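Local coordinates for MetRS related protein (Pyrococcus horikoshii, PDB 2CWP) that probably binds tRNA through an OB-type domain related to the tRNA-binding module of methionyl-tRNA synthetase, at residues A[15-20]-A[67-72]; A[31-36]-A[52-57]. All blocks are in the same frame, centred on the assembly; numbering follows the deposited sequence.

Contact 1. Residues A[15-20]-A[67-72]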
loop_
_atom_site.group_PDB
_atom_site.type_symbol
_atom_site.label_atom_id
_atom_site.label_comp_id
_atom_site.label_asym_id
_atom_site.label_seq_id
_atom_site.Cartn_x
_atom_site.Cartn_y
_atom_site.Cartn_z
ATOM N N PHE A 15 -11.922 4.380 8.312
ATOM C CA PHE A 15 -10.617 4.044 7.767
ATOM C C PHE A 15 -10.408 4.898 6.523
ATOM O O PHE A 15 -11.357 5.172 5.771
ATOM C CB PHE A 15 -10.531 2.558 7.432
ATOM C CG PHE A 15 -10.532 1.678 8.645
ATOM C CD1 PHE A 15 -11.720 1.386 9.307
ATOM C CD2 PHE A 15 -9.335 1.206 9.176
ATOM C CE1 PHE A 15 -11.715 0.640 10.481
ATOM C CE2 PHE A 15 -9.319 0.464 10.343
ATOM C CZ PHE A 15 -10.510 0.180 10.999
ATOM N N GLN A 16 -9.177 5.345 6.317
ATOM C CA GLN A 16 -8.905 6.192 5.172
ATOM C C GLN A 16 -7.969 5.584 4.166
ATOM O O GLN A 16 -6.810 5.302 4.468
ATOM C CB GLN A 16 -8.325 7.528 5.620
ATOM C CG GLN A 16 -9.350 8.459 6.207
ATOM C CD GLN A 16 -8.796 9.845 6.355
ATOM O OE1 GLN A 16 -7.926 10.093 7.194
ATOM N NE2 GLN A 16 -9.278 10.762 5.526
ATOM N N MET A 17 -8.489 5.386 2.964
ATOM C CA MET A 17 -7.694 4.842 1.874
ATOM C C MET A 17 -7.568 5.970 0.859
ATOM O O MET A 17 -8.531 6.675 0.585
ATOM C CB MET A 17 -8.389 3.629 1.249
ATOM C CG MET A 17 -8.568 2.475 2.214
ATOM S SD MET A 17 -9.108 0.934 1.443
ATOM C CE MET A 17 -10.927 1.168 1.414
ATOM N N LYS A 18 -6.370 6.160 0.328
ATOM C CA LYS A 18 -6.159 7.203 -0.648
ATOM C C LYS A 18 -5.285 6.670 -1.764
ATOM O O LYS A 18 -4.559 5.693 -1.593
ATOM C CB LYS A 18 -5.464 8.413 -0.017
ATOM C CG LYS A 18 -6.193 9.022 1.156
ATOM C CD LYS A 18 -5.552 10.348 1.550
ATOM C CE LYS A 18 -6.415 11.093 2.557
ATOM N NZ LYS A 18 -5.947 12.508 2.737
ATOM N N VAL A 19 -5.365 7.324 -2.911
ATOM C CA VAL A 19 -4.571 6.940 -4.049
ATOM C C VAL A 19 -3.178 7.488 -3.812
ATOM O O VAL A 19 -3.030 8.663 -3.452
ATOM C CB VAL A 19 -5.154 7.545 -5.309
ATOM C CG1 VAL A 19 -4.204 7.368 -6.462
ATOM C CG2 VAL A 19 -6.514 6.888 -5.593
ATOM N N GLY A 20 -2.165 6.644 -3.999
ATOM C CA GLY A 20 -0.793 7.086 -3.794
ATOM C C GLY A 20 0.110 6.679 -4.935
ATOM O O GLY A 20 -0.067 5.596 -5.496
ATOM N N ILE A 67 -3.916 1.868 -4.154
ATOM C CA ILE A 67 -4.740 2.214 -3.015
ATOM C C ILE A 67 -3.929 1.913 -1.763
ATOM O O ILE A 67 -3.303 0.861 -1.669
ATOM C CB ILE A 67 -5.975 1.352 -2.960
ATOM C CG1 ILE A 67 -6.736 1.458 -4.282
ATOM C CG2 ILE A 67 -6.807 1.746 -1.750
ATOM C CD1 ILE A 67 -7.800 0.365 -4.447
ATOM N N PHE A 68 -3.944 2.826 -0.807
ATOM C CA PHE A 68 -3.208 2.636 0.442
ATOM C C PHE A 68 -4.086 3.057 1.620
ATOM O O PHE A 68 -4.786 4.077 1.533
ATOM C CB PHE A 68 -1.944 3.521 0.490
ATOM C CG PHE A 68 -0.900 3.195 -0.548
ATOM C CD1 PHE A 68 -0.975 3.736 -1.827
ATOM C CD2 PHE A 68 0.197 2.395 -0.216
ATOM C CE1 PHE A 68 0.038 3.495 -2.779
ATOM C CE2 PHE A 68 1.210 2.145 -1.146
ATOM C CZ PHE A 68 1.132 2.699 -2.433
ATOM N N VAL A 69 -4.067 2.278 2.703
ATOM C CA VAL A 69 -4.799 2.644 3.920
ATOM C C VAL A 69 -3.773 3.527 4.638
ATOM O O VAL A 69 -2.683 3.045 4.947
ATOM C CB VAL A 69 -5.064 1.446 4.841
ATOM C CG1 VAL A 69 -5.979 1.880 5.961
ATOM C CG2 VAL A 69 -5.667 0.308 4.084
ATOM N N VAL A 70 -4.119 4.785 4.921
ATOM C CA VAL A 70 -3.183 5.729 5.537
ATOM C C VAL A 70 -3.405 6.226 6.977
ATOM O O VAL A 70 -2.599 7.020 7.484
ATOM C CB VAL A 70 -3.030 6.990 4.654
ATOM C CG1 VAL A 70 -2.574 6.594 3.250
ATOM C CG2 VAL A 70 -4.353 7.756 4.595
ATOM N N ASN A 71 -4.473 5.791 7.639
ATOM C CA ASN A 71 -4.705 6.242 9.010
ATOM C C ASN A 71 -4.610 5.091 9.998
ATOM O O ASN A 71 -5.390 5.009 10.943
ATOM C CB ASN A 71 -6.067 6.964 9.140
ATOM C CG ASN A 71 -7.268 6.025 9.011
ATOM O OD1 ASN A 71 -7.221 5.012 8.309
ATOM N ND2 ASN A 71 -8.362 6.383 9.675
ATOM N N LEU A 72 -3.643 4.207 9.772
ATOM C CA LEU A 72 -3.419 3.066 10.650
ATOM C C LEU A 72 -2.302 3.389 11.643
ATOM O O LEU A 72 -1.545 4.343 11.457
ATOM C CB LEU A 72 -3.019 1.825 9.848
ATOM C CG LEU A 72 -4.003 1.206 8.849
ATOM C CD1 LEU A 72 -3.451 -0.130 8.384
ATOM C CD2 LEU A 72 -5.358 1.022 9.485
#
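Two antiparallel strands of the OB-type tRNA-binding domain meet where Met17 to Gly20 run beside Ile67 to Val69, and the bonding continues past the strand of residues 67-69, first from backbone to backbone and then to the side chain of Asn71. Lys18 and Phe68 form a pair bonded both ways, Lys18 N to Phe68 O at 2.9 Å and Phe68 N back to Lys18 O. Beyond it Val70 N donates to Gln16 O at 2.8 Å. Gln16 N then turns to Asn71 OD1, also 2.8 Å away; the Gln16 nitrogen stands well above the Asn71 carbonyl plane (58° out of it), not on a lone pair, although its N-H points nearly straight at OD1. Asn71 arrives there because its CG is tucked between its own backbone N and carbonyl carbon (chi1 70°), while ND2 bonds to Lys14 O. With an alanine at this position Gln16 N would probably lose its acceptor and Lys14 O its donor, and the chain leading into the strand would be freer to shift. On one face Met17 CB lies 3.9 Å from Ile67 CG2, and Met17 CG approaches Val69 CG2. Phe68 turns a ring edge to Gly20, CE1 standing 3.4 Å from Gly20 O, and packs edge-to-face with Phe41. Backbone bonds and the Asn71 amide thus hold the two chains in register, while Met17, Ile67 and Val69 pack together on one face.

Contact 2. Residues A[31-36]-A[52-57]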
loop_
_atom_site.group_PDB
_atom_site.type_symbol
_atom_site.label_atom_id
_atom_site.label_comp_id
_atom_site.label_asym_id
_atom_site.label_seq_id
_atom_site.Cartn_x
_atom_site.Cartn_y
_atom_site.Cartn_z
ATOM N N THR A 31 15.850 -9.376 3.932
ATOM C CA THR A 31 14.475 -9.853 3.912
ATOM C C THR A 31 14.242 -10.429 2.532
ATOM O O THR A 31 14.904 -10.041 1.571
ATOM C CB THR A 31 13.455 -8.715 4.142
ATOM O OG1 THR A 31 13.237 -8.012 2.912
ATOM C CG2 THR A 31 13.978 -7.739 5.187
ATOM N N LYS A 32 13.296 -11.351 2.435
ATOM C CA LYS A 32 12.990 -11.975 1.157
ATOM C C LYS A 32 11.668 -11.484 0.592
ATOM O O LYS A 32 11.453 -11.511 -0.617
ATOM C CB LYS A 32 12.945 -13.496 1.315
ATOM C CG LYS A 32 14.272 -14.099 1.759
ATOM C CD LYS A 32 14.249 -15.608 1.619
ATOM C CE LYS A 32 15.582 -16.221 2.018
ATOM N NZ LYS A 32 15.597 -17.696 1.815
ATOM N N LYS A 33 10.792 -11.011 1.471
ATOM C CA LYS A 33 9.472 -10.545 1.054
ATOM C C LYS A 33 9.200 -9.052 1.218
ATOM O O LYS A 33 8.276 -8.528 0.603
ATOM C CB LYS A 33 8.393 -11.289 1.836
ATOM C CG LYS A 33 8.381 -12.785 1.672
ATOM C CD LYS A 33 7.206 -13.351 2.432
ATOM C CE LYS A 33 6.806 -14.713 1.897
ATOM N NZ LYS A 33 5.525 -15.161 2.523
ATOM N N LEU A 34 9.995 -8.367 2.036
ATOM C CA LEU A 34 9.734 -6.959 2.289
ATOM C C LEU A 34 10.219 -5.963 1.259
ATOM O O LEU A 34 11.319 -6.076 0.738
ATOM C CB LEU A 34 10.280 -6.551 3.664
ATOM C CG LEU A 34 9.723 -7.250 4.907
ATOM C CD1 LEU A 34 10.121 -6.432 6.135
ATOM C CD2 LEU A 34 8.220 -7.363 4.842
ATOM N N ILE A 35 9.370 -4.982 0.975
ATOM C CA ILE A 35 9.702 -3.910 0.044
ATOM C C ILE A 35 9.324 -2.576 0.689
ATOM O O ILE A 35 8.210 -2.415 1.214
ATOM C CB ILE A 35 8.930 -4.023 -1.293
ATOM C CG1 ILE A 35 9.261 -5.338 -1.991
ATOM C CG2 ILE A 35 9.279 -2.848 -2.189
ATOM C CD1 ILE A 35 8.594 -5.493 -3.319
ATOM N N LYS A 36 10.254 -1.630 0.659
ATOM C CA LYS A 36 10.002 -0.306 1.213
ATOM C C LYS A 36 9.550 0.589 0.075
ATOM O O LYS A 36 10.172 0.611 -0.988
ATOM C CB LYS A 36 11.266 0.284 1.839
ATOM C CG LYS A 36 11.013 1.575 2.617
ATOM C CD LYS A 36 12.267 2.039 3.356
ATOM C CE LYS A 36 13.066 3.047 2.546
ATOM N NZ LYS A 36 12.365 4.356 2.464
ATOM N N ILE A 52 5.442 -8.456 -0.344
ATOM C CA ILE A 52 5.057 -9.275 -1.484
ATOM C C ILE A 52 6.212 -9.604 -2.421
ATOM O O ILE A 52 5.998 -10.257 -3.444
ATOM C CB ILE A 52 3.950 -8.547 -2.299
ATOM C CG1 ILE A 52 4.490 -7.205 -2.811
ATOM C CG2 ILE A 52 2.724 -8.313 -1.417
ATOM C CD1 ILE A 52 3.434 -6.244 -3.374
ATOM N N ALA A 53 7.428 -9.181 -2.058
ATOM C CA ALA A 53 8.627 -9.374 -2.888
ATOM C C ALA A 53 8.906 -10.785 -3.404
ATOM O O ALA A 53 9.662 -10.958 -4.343
ATOM C CB ALA A 53 9.863 -8.836 -2.152
ATOM N N ASP A 54 8.317 -11.794 -2.790
ATOM C CA ASP A 54 8.540 -13.157 -3.245
ATOM C C ASP A 54 7.650 -13.441 -4.455
ATOM O O ASP A 54 7.878 -14.402 -5.194
ATOM C CB ASP A 54 8.202 -14.131 -2.119
ATOM C CG ASP A 54 6.795 -13.939 -1.615
ATOM O OD1 ASP A 54 6.366 -12.763 -1.547
ATOM O OD2 ASP A 54 6.126 -14.944 -1.290
ATOM N N GLN A 55 6.634 -12.597 -4.646
ATOM C CA GLN A 55 5.701 -12.747 -5.755
ATOM C C GLN A 55 5.697 -11.559 -6.703
ATOM O O GLN A 55 5.497 -11.724 -7.894
ATOM C CB GLN A 55 4.279 -12.931 -5.236
ATOM C CG GLN A 55 4.053 -14.203 -4.457
ATOM C CD GLN A 55 2.576 -14.459 -4.250
ATOM O OE1 GLN A 55 1.808 -14.476 -5.215
ATOM N NE2 GLN A 55 2.166 -14.645 -2.991
ATOM N N ILE A 56 5.908 -10.362 -6.161
ATOM C CA ILE A 56 5.880 -9.135 -6.956
ATOM C C ILE A 56 7.169 -8.332 -6.819
ATOM O O ILE A 56 7.430 -7.749 -5.772
ATOM C CB ILE A 56 4.709 -8.218 -6.509
ATOM C CG1 ILE A 56 3.376 -8.977 -6.557
ATOM C CG2 ILE A 56 4.667 -6.979 -7.384
ATOM C CD1 ILE A 56 2.908 -9.336 -7.965
ATOM N N PRO A 57 7.981 -8.266 -7.884
ATOM C CA PRO A 57 9.227 -7.503 -7.788
ATOM C C PRO A 57 8.986 -5.997 -7.657
ATOM O O PRO A 57 7.983 -5.473 -8.135
ATOM C CB PRO A 57 9.958 -7.871 -9.079
ATOM C CG PRO A 57 8.827 -8.039 -10.042
ATOM C CD PRO A 57 7.822 -8.845 -9.228
#
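Lys33 and Ala53 bring their backbones to a CA-CA distance of 4.2 Å, joined by one hydrogen bond from Ala53 N to Lys33 O at 2.9 Å. The contact belongs to the OB-type domain: the approach to strand 35-40 meets a tight turn in the loop that follows strand 45-50. Within that turn Ile52 O is gripped twice, by Gln55 N and Ile56 N coming from opposite faces of its plane, which curls the loop and presents Ala53 to its partner. The methyl of Ala53 lies between the Lys33 carbonyl, with CB 3.2 Å from Lys33 O, and the Ile35 side chain, whose CG1 is 3.6 Å from the same Ala53 CB. Ile35 holds CG1 anti to its carbonyl carbon (chi1 -60°) and extends it to a CD1 that lies 3.5 Å from Ile56 O and also touches Ala53 CB; Ala25 and Pro58 add to its apolar surroundings. Farther toward solvent, the extended chain of Lys33 crosses Asp54 at a slant, its CG and CD passing beside the carboxylate. The charges pair only loosely, in a long salt bridge of 3.9 Å between Lys33 NZ and Asp54 OD2, and it is the methylene carbon Lys33 CE that comes nearer to that oxygen, at 3.3 Å.

Overall arrangement
The centres of contacts 1 and 2 are 20 Å apart within one small β-fold, on opposite sides of the chain's centre, and their nearest atoms stay about 9 Å from each other, so neither touches the other. The connection runs through the sheet: strand 17-27, which enters contact 1, pairs with strand 35-40, whose start belongs to contact 2. Along the sequence contact 2 is nested inside the loop that contact 1 closes. Both lie in the range of the predicted tRNA-binding domain, but no ligand marks the RNA site, so neither contact can be assigned to it from geometry alone.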